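MmeI (Methylophilus methylotrophus, PDB 5HR4) probably transfers a methyl group from S-adenosyl-L-methionine to adenine N6 in DNA, as the methyltransferase activity of a type IIL restriction-modification enzyme. Local coordinates at residues Q393-I398 with F441-A446; K560-H565 with D593-Y598; F838-A843 with S863-A868. One frame throughout, in Å; residues are numbered along the deposited sequence.

In the fold
Contact 1 and contact 2 both belong to the DNA-methyltransferase domain, but they do not touch. Their centres are about 41 Å apart. Contact 1 joins two surface loops beside helix 416-440, its nearest atom about 33 Å from the bound DNA. Contact 2 pairs two strands of the domain's mixed sheet, its nearest atom about 13 Å from the DNA. Contact 3 belongs to the C-terminal helices, its nearest atom about 15 Å from the DNA. Contact 3 is about 41 Å from contact 2, centre to centre. Contacts 1 and 3 lie on opposite sides of the chain's centre, their centres about 76 Å apart. All three are packing away from the calcium site and sinefungin pocket.

Contact 1: Q393-I398 with F441-A446; sequences QQVLDI and FGNYFA
Leu-396 lies over one face of the Phe-441 ring, and Ile-398 lies over one face of the Phe-445 ring. On Phe-441 the methyl CD2 of Leu-396 does the touching. It stands 3.9 Å from the ring centroid, 17° off the normal, and is displaced toward the CE2 side. The edge of the same ring is met near its plane by Ile-398 CD1, which is 4.2 Å from Phe-441 CD2. On Phe-445 the methyl CG2 of Ile-398 sits above the centre of the ring, 3.4 Å from the centroid. Both are CH-pi contacts. The first torsion of Ile-398 (chi1 -63°) sends CG2 to Phe-445 and leaves CG1 and CD1 to run toward Phe-441 and Asn-443. The third flat group is the carboxamide of Asn-443. Its ND2 makes a weak, bent hydrogen bond to Leu-396 O, 3.1 Å long with an N-H...O angle of 122°. Val-395 CG2 lies over one flat side of this amide, 3.7 Å from Asn-443 CG. Leu-396 O is on the same side, above the amide plane, and Ile-398 CD1 lies off the other side. The loop 441-446 leaves the end of helix 416-440, where Ser-438 OG bonds to Phe-445 N and Asn-443 O. Ile-398 also rests on Ile-437 of that helix. Leu-396 and Phe-441 reach helix 368-388, at Leu-385 and Arg-386.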
ATOM      1  N   GLN A 393     -14.163 -47.028 -12.247  1.00 53.11           N
ATOM      2  CA  GLN A 393     -15.283 -46.478 -12.998  1.00 54.82           C
ATOM      3  C   GLN A 393     -16.519 -46.296 -12.134  1.00 56.67           C
ATOM      4  O   GLN A 393     -17.597 -45.995 -12.661  1.00 58.83           O
ATOM      5  CB  GLN A 393     -15.602 -47.372 -14.208  1.00 59.88           C
ATOM      6  N   GLN A 394     -16.390 -46.486 -10.823  1.00 56.08           N
ATOM      7  CA  GLN A 394     -17.429 -46.106  -9.885  1.00 52.78           C
ATOM      8  C   GLN A 394     -17.335 -44.617  -9.551  1.00 56.72           C
ATOM      9  O   GLN A 394     -16.290 -43.973  -9.706  1.00 55.43           O
ATOM     10  CB  GLN A 394     -17.321 -46.903  -8.594  1.00 51.25           C
ATOM     11  CG  GLN A 394     -17.072 -48.371  -8.766  1.00 51.66           C
ATOM     12  CD  GLN A 394     -16.860 -49.050  -7.423  1.00 51.18           C
ATOM     13  OE1 GLN A 394     -16.548 -48.392  -6.416  1.00 56.29           O
ATOM     14  NE2 GLN A 394     -17.050 -50.364  -7.392  1.00 38.11           N
ATOM     15  N   VAL A 395     -18.451 -44.079  -9.067  1.00 51.20           N
ATOM     16  CA  VAL A 395     -18.511 -42.679  -8.695  1.00 45.40           C
ATOM     17  C   VAL A 395     -17.652 -42.459  -7.459  1.00 47.85           C
ATOM     18  O   VAL A 395     -17.751 -43.200  -6.471  1.00 48.57           O
ATOM     19  CB  VAL A 395     -19.973 -42.269  -8.460  1.00 54.57           C
ATOM     20  CG1 VAL A 395     -20.617 -43.154  -7.371  1.00 49.62           C
ATOM     21  CG2 VAL A 395     -20.077 -40.787  -8.127  1.00 49.00           C
ATOM     22  N   LEU A 396     -16.778 -41.464  -7.518  1.00 45.24           N
ATOM     23  CA  LEU A 396     -15.919 -41.178  -6.380  1.00 50.28           C
ATOM     24  C   LEU A 396     -16.748 -40.653  -5.209  1.00 50.32           C
ATOM     25  O   LEU A 396     -17.606 -39.782  -5.383  1.00 49.70           O
ATOM     26  CB  LEU A 396     -14.842 -40.168  -6.783  1.00 57.15           C
ATOM     27  CG  LEU A 396     -13.819 -39.712  -5.737  1.00 57.42           C
ATOM     28  CD1 LEU A 396     -13.327 -40.904  -4.930  1.00 69.05           C
ATOM     29  CD2 LEU A 396     -12.645 -39.036  -6.426  1.00 51.38           C
ATOM     30  N   ASP A 397     -16.488 -41.179  -4.012  1.00 50.84           N
ATOM     31  CA  ASP A 397     -17.300 -40.877  -2.832  1.00 49.29           C
ATOM     32  C   ASP A 397     -16.685 -39.695  -2.094  1.00 50.57           C
ATOM     33  O   ASP A 397     -15.754 -39.847  -1.292  1.00 46.23           O
ATOM     34  CB  ASP A 397     -17.431 -42.092  -1.924  1.00 54.60           C
ATOM     35  CG  ASP A 397     -18.243 -41.796  -0.666  1.00 64.38           C
ATOM     36  OD1 ASP A 397     -19.185 -40.959  -0.722  1.00 57.71           O
ATOM     37  OD2 ASP A 397     -17.924 -42.401   0.382  1.00 64.84           O
ATOM     38  N   ILE A 398     -17.259 -38.518  -2.335  1.00 46.45           N
ATOM     39  CA  ILE A 398     -16.653 -37.277  -1.886  1.00 41.57           C
ATOM     40  C   ILE A 398     -16.733 -37.138  -0.372  1.00 47.90           C
ATOM     41  O   ILE A 398     -15.720 -36.846   0.278  1.00 47.70           O
ATOM     42  CB  ILE A 398     -17.317 -36.092  -2.598  1.00 43.83           C
ATOM     43  CG1 ILE A 398     -17.060 -36.197  -4.100  1.00 40.00           C
ATOM     44  CG2 ILE A 398     -16.813 -34.794  -2.017  1.00 38.53           C
ATOM     45  CD1 ILE A 398     -17.821 -35.205  -4.923  1.00 41.82           C
ATOM     46  N   PHE A 441     -17.066 -35.199 -10.555  1.00 44.66           N
ATOM     47  CA  PHE A 441     -17.260 -36.609 -10.260  1.00 39.26           C
ATOM     48  C   PHE A 441     -18.722 -37.004 -10.258  1.00 41.77           C
ATOM     49  O   PHE A 441     -19.064 -38.061  -9.725  1.00 44.70           O
ATOM     50  CB  PHE A 441     -16.636 -36.955  -8.914  1.00 39.51           C
ATOM     51  CG  PHE A 441     -15.207 -36.560  -8.802  1.00 44.79           C
ATOM     52  CD1 PHE A 441     -14.341 -36.756  -9.863  1.00 42.89           C
ATOM     53  CD2 PHE A 441     -14.726 -35.983  -7.640  1.00 41.53           C
ATOM     54  CE1 PHE A 441     -13.018 -36.391  -9.766  1.00 46.47           C
ATOM     55  CE2 PHE A 441     -13.400 -35.613  -7.529  1.00 42.09           C
ATOM     56  CZ  PHE A 441     -12.544 -35.815  -8.597  1.00 48.95           C
ATOM     57  N   GLY A 442     -19.588 -36.171 -10.823  1.00 41.59           N
ATOM     58  CA  GLY A 442     -21.014 -36.429 -10.830  1.00 43.58           C
ATOM     59  C   GLY A 442     -21.621 -37.058  -9.584  1.00 46.96           C
ATOM     60  O   GLY A 442     -22.186 -38.153  -9.664  1.00 52.80           O
ATOM     61  N   ASN A 443     -21.496 -36.419  -8.424  1.00 43.38           N
ATOM     62  CA  ASN A 443     -22.412 -36.734  -7.331  1.00 48.42           C
ATOM     63  C   ASN A 443     -22.504 -35.528  -6.415  1.00 47.19           C
ATOM     64  O   ASN A 443     -21.496 -34.871  -6.134  1.00 46.17           O
ATOM     65  CB  ASN A 443     -22.008 -37.981  -6.529  1.00 49.40           C
ATOM     66  CG  ASN A 443     -20.618 -37.884  -5.956  1.00 51.25           C
ATOM     67  OD1 ASN A 443     -19.753 -37.200  -6.517  1.00 48.86           O
ATOM     68  ND2 ASN A 443     -20.385 -38.585  -4.841  1.00 43.16           N
ATOM     69  N   TYR A 444     -23.723 -35.254  -5.954  1.00 47.82           N
ATOM     70  CA  TYR A 444     -23.986 -34.027  -5.216  1.00 42.06           C
ATOM     71  C   TYR A 444     -23.341 -34.085  -3.846  1.00 36.74           C
ATOM     72  O   TYR A 444     -23.494 -35.066  -3.113  1.00 44.93           O
ATOM     73  CB  TYR A 444     -25.483 -33.793  -5.069  1.00 37.13           C
ATOM     74  CG  TYR A 444     -25.829 -32.440  -4.480  1.00 42.31           C
ATOM     75  CD1 TYR A 444     -25.965 -31.317  -5.302  1.00 40.17           C
ATOM     76  CD2 TYR A 444     -26.027 -32.283  -3.109  1.00 36.54           C
ATOM     77  CE1 TYR A 444     -26.286 -30.087  -4.786  1.00 36.34           C
ATOM     78  CE2 TYR A 444     -26.348 -31.054  -2.579  1.00 34.07           C
ATOM     79  CZ  TYR A 444     -26.483 -29.954  -3.421  1.00 40.98           C
ATOM     80  OH  TYR A 444     -26.810 -28.713  -2.892  1.00 42.21           O
ATOM     81  N   PHE A 445     -22.633 -33.026  -3.493  1.00 34.21           N
ATOM     82  CA  PHE A 445     -21.973 -32.964  -2.199  1.00 35.14           C
ATOM     83  C   PHE A 445     -21.940 -31.518  -1.734  1.00 36.82           C
ATOM     84  O   PHE A 445     -21.313 -30.678  -2.390  1.00 34.00           O
ATOM     85  CB  PHE A 445     -20.569 -33.536  -2.293  1.00 33.43           C
ATOM     86  CG  PHE A 445     -19.714 -33.212  -1.121  1.00 37.22           C
ATOM     87  CD1 PHE A 445     -19.741 -34.015   0.013  1.00 36.95           C
ATOM     88  CD2 PHE A 445     -18.867 -32.111  -1.144  1.00 32.70           C
ATOM     89  CE1 PHE A 445     -18.938 -33.718   1.100  1.00 35.57           C
ATOM     90  CE2 PHE A 445     -18.058 -31.813  -0.060  1.00 32.19           C
ATOM     91  CZ  PHE A 445     -18.094 -32.617   1.062  1.00 34.83           C
ATOM     92  N   ALA A 446     -22.605 -31.236  -0.605  1.00 32.81           N
ATOM     93  CA  ALA A 446     -22.633 -29.903  -0.016  1.00 28.23           C
ATOM     94  C   ALA A 446     -22.377 -29.996   1.483  1.00 33.84           C
ATOM     95  O   ALA A 446     -22.678 -31.002   2.130  1.00 37.80           O
ATOM     96  CB  ALA A 446     -23.964 -29.189  -0.266  1.00 23.78           C
TER

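Contact 2: K560-H565 with D593-Y598; sequences KINFAH and DEKIIY
His-565 and Tyr-598 stack ring on ring. Their planes differ by only 3° and their centroids are 4.2 Å apart, an offset stack. The imidazole lies over the CG-CD1 side of the phenol ring, with His-565 NE2 3.5 Å from Tyr-598 CD1. Tyr-598 CB in turn lies over the His-565 ring. Both side chains have CG anti to the carbonyl carbon (chi1 -75° and -66°), and these matched torsions on paired residues of parallel strands bring the rings face to face. The backbones are joined by Tyr-598 N to Ala-564 O, 2.8 Å, and by the longer Ala-564 N to Ile-596 O, 3.3 Å. Beside the stack, Phe-563 CB packs 3.8 Å from Ile-596 CG1.

Farther out, Pro-327 of helix 318-340 touches both Phe-563 and Tyr-598. Strand 581-588 flanks 560-569 on its other side, and there Asn-562 and Phe-563 form a classic beta bulge opposite Gly-586. The strand order 3-2-1-4-5-7-6 is that of class I methyltransferases, and strand 595-599 extends it. His-565 ND1 bonds to Tyr-600 OH and NE2 weakly to Lys-323 O. Replacing His-565 by an alanine would probably take the stack from one face of Tyr-598 and cost Tyr-600 OH its bond to ND1. If the weak bond to Lys-323 O is real, NE2 probably carries a proton, since a backbone carbonyl can only accept.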
ATOM      1  N   LYS A 560      14.868 -13.283   7.991  1.00 39.02           N
ATOM      2  CA  LYS A 560      15.578 -13.439   6.740  1.00 37.78           C
ATOM      3  C   LYS A 560      14.569 -13.283   5.611  1.00 40.73           C
ATOM      4  O   LYS A 560      13.461 -13.815   5.700  1.00 43.86           O
ATOM      5  CB  LYS A 560      16.276 -14.810   6.705  1.00 35.45           C
ATOM      6  N   ILE A 561      14.928 -12.532   4.566  1.00 39.46           N
ATOM      7  CA  ILE A 561      14.027 -12.307   3.434  1.00 38.54           C
ATOM      8  C   ILE A 561      14.271 -13.380   2.386  1.00 40.83           C
ATOM      9  O   ILE A 561      15.386 -13.503   1.871  1.00 44.22           O
ATOM     10  CB  ILE A 561      14.217 -10.919   2.808  1.00 37.99           C
ATOM     11  CG1 ILE A 561      14.083  -9.805   3.836  1.00 31.31           C
ATOM     12  CG2 ILE A 561      13.192 -10.703   1.709  1.00 32.27           C
ATOM     13  CD1 ILE A 561      14.429  -8.481   3.230  1.00 30.45           C
ATOM     14  N   ASN A 562      13.218 -14.113   2.025  1.00 41.91           N
ATOM     15  CA  ASN A 562      13.347 -15.257   1.128  1.00 41.02           C
ATOM     16  C   ASN A 562      12.888 -14.982  -0.290  1.00 37.91           C
ATOM     17  O   ASN A 562      13.424 -15.580  -1.225  1.00 38.74           O
ATOM     18  CB  ASN A 562      12.567 -16.439   1.687  1.00 35.76           C
ATOM     19  CG  ASN A 562      13.206 -16.976   2.934  1.00 53.32           C
ATOM     20  OD1 ASN A 562      14.406 -17.288   2.925  1.00 51.46           O
ATOM     21  ND2 ASN A 562      12.436 -17.040   4.041  1.00 48.63           N
ATOM     22  N   PHE A 563      11.907 -14.113  -0.475  1.00 33.96           N
ATOM     23  CA  PHE A 563      11.580 -13.650  -1.810  1.00 31.95           C
ATOM     24  C   PHE A 563      10.957 -12.279  -1.659  1.00 29.67           C
ATOM     25  O   PHE A 563      10.559 -11.882  -0.565  1.00 33.39           O
ATOM     26  CB  PHE A 563      10.649 -14.618  -2.543  1.00 31.76           C
ATOM     27  CG  PHE A 563       9.227 -14.596  -2.046  1.00 32.58           C
ATOM     28  CD1 PHE A 563       8.293 -13.718  -2.594  1.00 28.51           C
ATOM     29  CD2 PHE A 563       8.817 -15.462  -1.050  1.00 28.03           C
ATOM     30  CE1 PHE A 563       6.983 -13.702  -2.149  1.00 28.62           C
ATOM     31  CE2 PHE A 563       7.503 -15.448  -0.590  1.00 29.62           C
ATOM     32  CZ  PHE A 563       6.583 -14.571  -1.138  1.00 29.38           C
ATOM     33  N   ALA A 564      10.881 -11.557  -2.768  1.00 33.47           N
ATOM     34  CA  ALA A 564      10.386 -10.191  -2.719  1.00 27.98           C
ATOM     35  C   ALA A 564       9.984  -9.760  -4.114  1.00 29.44           C
ATOM     36  O   ALA A 564      10.678 -10.076  -5.082  1.00 34.31           O
ATOM     37  CB  ALA A 564      11.445  -9.231  -2.162  1.00 26.01           C
ATOM     38  N   HIS A 565       8.871  -9.030  -4.200  1.00 30.69           N
ATOM     39  CA  HIS A 565       8.463  -8.304  -5.397  1.00 25.12           C
ATOM     40  C   HIS A 565       8.878  -6.849  -5.248  1.00 28.59           C
ATOM     41  O   HIS A 565       8.424  -6.163  -4.325  1.00 35.37           O
ATOM     42  CB  HIS A 565       6.949  -8.374  -5.608  1.00 24.93           C
ATOM     43  CG  HIS A 565       6.454  -9.686  -6.124  1.00 32.64           C
ATOM     44  ND1 HIS A 565       5.932  -9.834  -7.391  1.00 33.18           N
ATOM     45  CD2 HIS A 565       6.379 -10.907  -5.539  1.00 33.96           C
ATOM     46  CE1 HIS A 565       5.575 -11.093  -7.573  1.00 34.84           C
ATOM     47  NE2 HIS A 565       5.831 -11.765  -6.463  1.00 36.46           N
ATOM     48  N   ASP A 593      17.908 -21.255   0.312  1.00 58.84           N
ATOM     49  CA  ASP A 593      19.045 -21.410  -0.577  1.00 57.90           C
ATOM     50  C   ASP A 593      18.759 -20.884  -1.979  1.00 53.54           C
ATOM     51  O   ASP A 593      19.699 -20.715  -2.763  1.00 48.78           O
ATOM     52  CB  ASP A 593      19.457 -22.885  -0.599  1.00 62.13           C
ATOM     53  CG  ASP A 593      19.788 -23.416   0.799  1.00 78.85           C
ATOM     54  OD1 ASP A 593      18.848 -23.665   1.603  1.00 71.56           O
ATOM     55  OD2 ASP A 593      20.993 -23.574   1.095  1.00 78.64           O
ATOM     56  N   GLU A 594      17.491 -20.580  -2.299  1.00 52.63           N
ATOM     57  CA  GLU A 594      17.081 -20.101  -3.624  1.00 52.05           C
ATOM     58  C   GLU A 594      16.160 -18.889  -3.481  1.00 46.79           C
ATOM     59  O   GLU A 594      14.939 -19.002  -3.609  1.00 46.27           O
ATOM     60  CB  GLU A 594      16.417 -21.211  -4.393  1.00 52.31           C
ATOM     61  CG  GLU A 594      17.339 -22.353  -4.650  1.00 56.41           C
ATOM     62  CD  GLU A 594      17.236 -22.841  -6.066  1.00 65.00           C
ATOM     63  OE1 GLU A 594      16.244 -23.553  -6.348  1.00 75.08           O
ATOM     64  OE2 GLU A 594      18.128 -22.500  -6.892  1.00 54.48           O
ATOM     65  N   LYS A 595      16.746 -17.720  -3.251  1.00 38.28           N
ATOM     66  CA  LYS A 595      15.959 -16.508  -3.111  1.00 40.49           C
ATOM     67  C   LYS A 595      15.676 -15.943  -4.494  1.00 35.46           C
ATOM     68  O   LYS A 595      16.590 -15.834  -5.315  1.00 38.71           O
ATOM     69  CB  LYS A 595      16.698 -15.491  -2.240  1.00 41.12           C
ATOM     70  CG  LYS A 595      16.864 -15.960  -0.789  1.00 42.09           C
ATOM     71  CD  LYS A 595      18.021 -15.261  -0.072  1.00 40.09           C
ATOM     72  CE  LYS A 595      18.138 -15.745   1.374  1.00 44.85           C
ATOM     73  NZ  LYS A 595      18.670 -14.686   2.289  1.00 45.66           N
ATOM     74  N   ILE A 596      14.411 -15.625  -4.762  1.00 30.33           N
ATOM     75  CA  ILE A 596      14.002 -14.994  -6.013  1.00 31.08           C
ATOM     76  C   ILE A 596      13.518 -13.574  -5.714  1.00 34.65           C
ATOM     77  O   ILE A 596      12.803 -13.338  -4.729  1.00 33.58           O
ATOM     78  CB  ILE A 596      12.932 -15.827  -6.752  1.00 27.95           C
ATOM     79  CG1 ILE A 596      11.627 -15.896  -5.947  1.00 39.43           C
ATOM     80  CG2 ILE A 596      13.484 -17.213  -7.063  1.00 29.40           C
ATOM     81  CD1 ILE A 596      10.762 -17.191  -6.077  1.00 40.18           C
ATOM     82  N   ILE A 597      13.957 -12.624  -6.533  1.00 32.31           N
ATOM     83  CA  ILE A 597      13.434 -11.264  -6.543  1.00 27.37           C
ATOM     84  C   ILE A 597      12.642 -11.125  -7.830  1.00 30.04           C
ATOM     85  O   ILE A 597      13.183 -11.359  -8.914  1.00 37.40           O
ATOM     86  CB  ILE A 597      14.561 -10.223  -6.486  1.00 28.70           C
ATOM     87  CG1 ILE A 597      15.331 -10.319  -5.169  1.00 31.62           C
ATOM     88  CG2 ILE A 597      14.018  -8.815  -6.715  1.00 28.52           C
ATOM     89  CD1 ILE A 597      16.581  -9.480  -5.176  1.00 32.36           C
ATOM     90  N   TYR A 598      11.366 -10.783  -7.728  1.00 27.73           N
ATOM     91  CA  TYR A 598      10.539 -10.533  -8.907  1.00 31.05           C
ATOM     92  C   TYR A 598      10.660  -9.064  -9.313  1.00 32.70           C
ATOM     93  O   TYR A 598      10.370  -8.173  -8.504  1.00 31.59           O
ATOM     94  CB  TYR A 598       9.077 -10.873  -8.618  1.00 36.17           C
ATOM     95  CG  TYR A 598       8.801 -12.336  -8.365  1.00 36.34           C
ATOM     96  CD1 TYR A 598       9.058 -12.907  -7.134  1.00 36.02           C
ATOM     97  CD2 TYR A 598       8.273 -13.142  -9.364  1.00 35.47           C
ATOM     98  CE1 TYR A 598       8.797 -14.239  -6.906  1.00 36.16           C
ATOM     99  CE2 TYR A 598       8.021 -14.471  -9.149  1.00 34.37           C
ATOM    100  CZ  TYR A 598       8.284 -15.019  -7.918  1.00 38.26           C
ATOM    101  OH  TYR A 598       8.010 -16.356  -7.703  1.00 40.36           O
TER

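Contact 3: F838-A843 with S863-A868; sequences FAILKA and SELLKA
Ala-843 and Ala-868 face each other in an antiparallel helix pair of the C-terminal region. Helix 827-845 runs one way and helix 863-880 returns beside it, with the short helix 852-856 in the connection. The axes of the two short segments are 8.5 Å apart and their directions differ by 168°. Small residues allow this close approach. Ala-868 CB settles against the backbone of the first helix, 3.5 Å from Ile-840 N. Around the same methyl, Ile-840 CG1 is 3.6 Å from Ala-868 CB and Ala-839 CB is 4.0 Å from it.

One turn earlier in the second helix, Leu-865 reaches across. Its CG is anti to the backbone N (chi1 -172°), and this swings CD1 into the interface. There Leu-865 CD1 meets Ala-843 CB at 3.7 Å and Ile-840 CG2 at 3.9 Å. The contact between the segments is made by apolar packing, while each helix keeps its own backbone bonds. Tyr-856 of the connecting helix 852-856 touches both Ile-840 and Leu-865, and Ile-840 also packs on His-869 and Leu-872 farther along the second helix. At the exposed border of the pair, the extended side chain of Glu-864 lies across the end of helix 827-845. Its OE2 accepts a hydrogen bond from Asn-846 ND2 and comes to 3.7 Å from Ala-843 CA.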
ATOM      1  N   PHE A 838      31.647  22.916 -16.886  1.00 45.28           N
ATOM      2  CA  PHE A 838      31.378  24.022 -17.794  1.00 42.30           C
ATOM      3  C   PHE A 838      30.905  23.521 -19.152  1.00 45.46           C
ATOM      4  O   PHE A 838      30.113  24.201 -19.821  1.00 44.89           O
ATOM      5  CB  PHE A 838      32.618  24.908 -17.936  1.00 41.54           C
ATOM      6  CG  PHE A 838      32.850  25.819 -16.761  1.00 43.97           C
ATOM      7  CD1 PHE A 838      31.953  26.840 -16.473  1.00 42.95           C
ATOM      8  CD2 PHE A 838      33.966  25.658 -15.944  1.00 47.21           C
ATOM      9  CE1 PHE A 838      32.162  27.678 -15.392  1.00 47.57           C
ATOM     10  CE2 PHE A 838      34.182  26.498 -14.857  1.00 47.31           C
ATOM     11  CZ  PHE A 838      33.279  27.506 -14.581  1.00 47.79           C
ATOM     12  N   ALA A 839      31.353  22.329 -19.566  1.00 44.50           N
ATOM     13  CA  ALA A 839      30.888  21.772 -20.832  1.00 45.09           C
ATOM     14  C   ALA A 839      29.405  21.427 -20.768  1.00 45.12           C
ATOM     15  O   ALA A 839      28.665  21.669 -21.732  1.00 43.48           O
ATOM     16  CB  ALA A 839      31.717  20.544 -21.209  1.00 48.02           C
ATOM     17  N   ILE A 840      28.952  20.871 -19.636  1.00 43.99           N
ATOM     18  CA  ILE A 840      27.515  20.674 -19.424  1.00 45.31           C
ATOM     19  C   ILE A 840      26.781  22.012 -19.471  1.00 41.72           C
ATOM     20  O   ILE A 840      25.812  22.185 -20.227  1.00 38.91           O
ATOM     21  CB  ILE A 840      27.252  19.939 -18.095  1.00 37.85           C
ATOM     22  CG1 ILE A 840      27.688  18.480 -18.187  1.00 41.66           C
ATOM     23  CG2 ILE A 840      25.788  20.000 -17.746  1.00 42.35           C
ATOM     24  CD1 ILE A 840      27.704  17.752 -16.861  1.00 42.64           C
ATOM     25  N   LEU A 841      27.234  22.979 -18.665  1.00 37.29           N
ATOM     26  CA  LEU A 841      26.557  24.274 -18.625  1.00 41.20           C
ATOM     27  C   LEU A 841      26.423  24.871 -20.022  1.00 44.78           C
ATOM     28  O   LEU A 841      25.322  25.254 -20.440  1.00 44.24           O
ATOM     29  CB  LEU A 841      27.301  25.240 -17.702  1.00 38.61           C
ATOM     30  CG  LEU A 841      27.062  25.118 -16.197  1.00 35.53           C
ATOM     31  CD1 LEU A 841      27.543  26.379 -15.530  1.00 35.78           C
ATOM     32  CD2 LEU A 841      25.594  24.837 -15.872  1.00 31.58           C
ATOM     33  N   LYS A 842      27.538  24.937 -20.764  1.00 43.01           N
ATOM     34  CA  LYS A 842      27.494  25.471 -22.122  1.00 39.57           C
ATOM     35  C   LYS A 842      26.510  24.688 -22.980  1.00 40.91           C
ATOM     36  O   LYS A 842      25.670  25.277 -23.673  1.00 39.88           O
ATOM     37  CB  LYS A 842      28.891  25.455 -22.743  1.00 39.74           C
ATOM     38  N   ALA A 843      26.583  23.351 -22.915  1.00 42.51           N
ATOM     39  CA  ALA A 843      25.684  22.498 -23.691  1.00 39.67           C
ATOM     40  C   ALA A 843      24.226  22.879 -23.468  1.00 43.28           C
ATOM     41  O   ALA A 843      23.427  22.900 -24.416  1.00 41.67           O
ATOM     42  CB  ALA A 843      25.924  21.031 -23.325  1.00 37.97           C
ATOM     43  N   SER A 863      22.159  15.424 -28.102  1.00 45.40           N
ATOM     44  CA  SER A 863      23.349  14.587 -27.967  1.00 45.47           C
ATOM     45  C   SER A 863      24.539  15.397 -27.466  1.00 42.80           C
ATOM     46  O   SER A 863      25.467  14.841 -26.860  1.00 41.58           O
ATOM     47  CB  SER A 863      23.678  13.891 -29.293  1.00 49.48           C
ATOM     48  OG  SER A 863      23.766  14.810 -30.368  1.00 66.47           O
ATOM     49  N   GLU A 864      24.533  16.705 -27.702  1.00 36.71           N
ATOM     50  CA  GLU A 864      25.620  17.528 -27.190  1.00 44.29           C
ATOM     51  C   GLU A 864      25.626  17.555 -25.662  1.00 44.84           C
ATOM     52  O   GLU A 864      26.698  17.616 -25.046  1.00 44.03           O
ATOM     53  CB  GLU A 864      25.514  18.940 -27.774  1.00 46.50           C
ATOM     54  CG  GLU A 864      26.661  19.860 -27.419  1.00 43.66           C
ATOM     55  CD  GLU A 864      26.292  21.320 -27.585  1.00 50.62           C
ATOM     56  OE1 GLU A 864      25.226  21.603 -28.185  1.00 49.01           O
ATOM     57  OE2 GLU A 864      27.060  22.180 -27.094  1.00 50.20           O
ATOM     58  N   LEU A 865      24.444  17.476 -25.033  1.00 42.52           N
ATOM     59  CA  LEU A 865      24.393  17.434 -23.573  1.00 40.02           C
ATOM     60  C   LEU A 865      24.813  16.069 -23.055  1.00 38.29           C
ATOM     61  O   LEU A 865      25.603  15.971 -22.106  1.00 36.94           O
ATOM     62  CB  LEU A 865      22.993  17.786 -23.075  1.00 39.64           C
ATOM     63  CG  LEU A 865      22.854  17.962 -21.554  1.00 40.07           C
ATOM     64  CD1 LEU A 865      23.871  18.937 -20.991  1.00 40.89           C
ATOM     65  CD2 LEU A 865      21.443  18.399 -21.210  1.00 42.47           C
ATOM     66  N   LEU A 866      24.303  15.004 -23.676  1.00 39.04           N
ATOM     67  CA  LEU A 866      24.703  13.658 -23.283  1.00 37.24           C
ATOM     68  C   LEU A 866      26.218  13.513 -23.288  1.00 40.56           C
ATOM     69  O   LEU A 866      26.792  12.868 -22.399  1.00 38.14           O
ATOM     70  CB  LEU A 866      24.067  12.634 -24.216  1.00 36.35           C
ATOM     71  CG  LEU A 866      24.445  11.207 -23.854  1.00 41.25           C
ATOM     72  CD1 LEU A 866      24.109  10.910 -22.379  1.00 34.92           C
ATOM     73  CD2 LEU A 866      23.742  10.253 -24.795  1.00 45.11           C
ATOM     74  N   LYS A 867      26.886  14.136 -24.268  1.00 38.09           N
ATOM     75  CA  LYS A 867      28.331  13.996 -24.369  1.00 38.27           C
ATOM     76  C   LYS A 867      29.027  14.637 -23.174  1.00 41.43           C
ATOM     77  O   LYS A 867      29.852  13.995 -22.507  1.00 39.96           O
ATOM     78  CB  LYS A 867      28.821  14.595 -25.688  1.00 43.12           C
ATOM     79  N   ALA A 868      28.685  15.897 -22.870  1.00 42.40           N
ATOM     80  CA  ALA A 868      29.267  16.563 -21.707  1.00 38.38           C
ATOM     81  C   ALA A 868      29.034  15.757 -20.435  1.00 41.74           C
ATOM     82  O   ALA A 868      29.936  15.645 -19.589  1.00 43.28           O
ATOM     83  CB  ALA A 868      28.698  17.977 -21.559  1.00 41.04           C
TER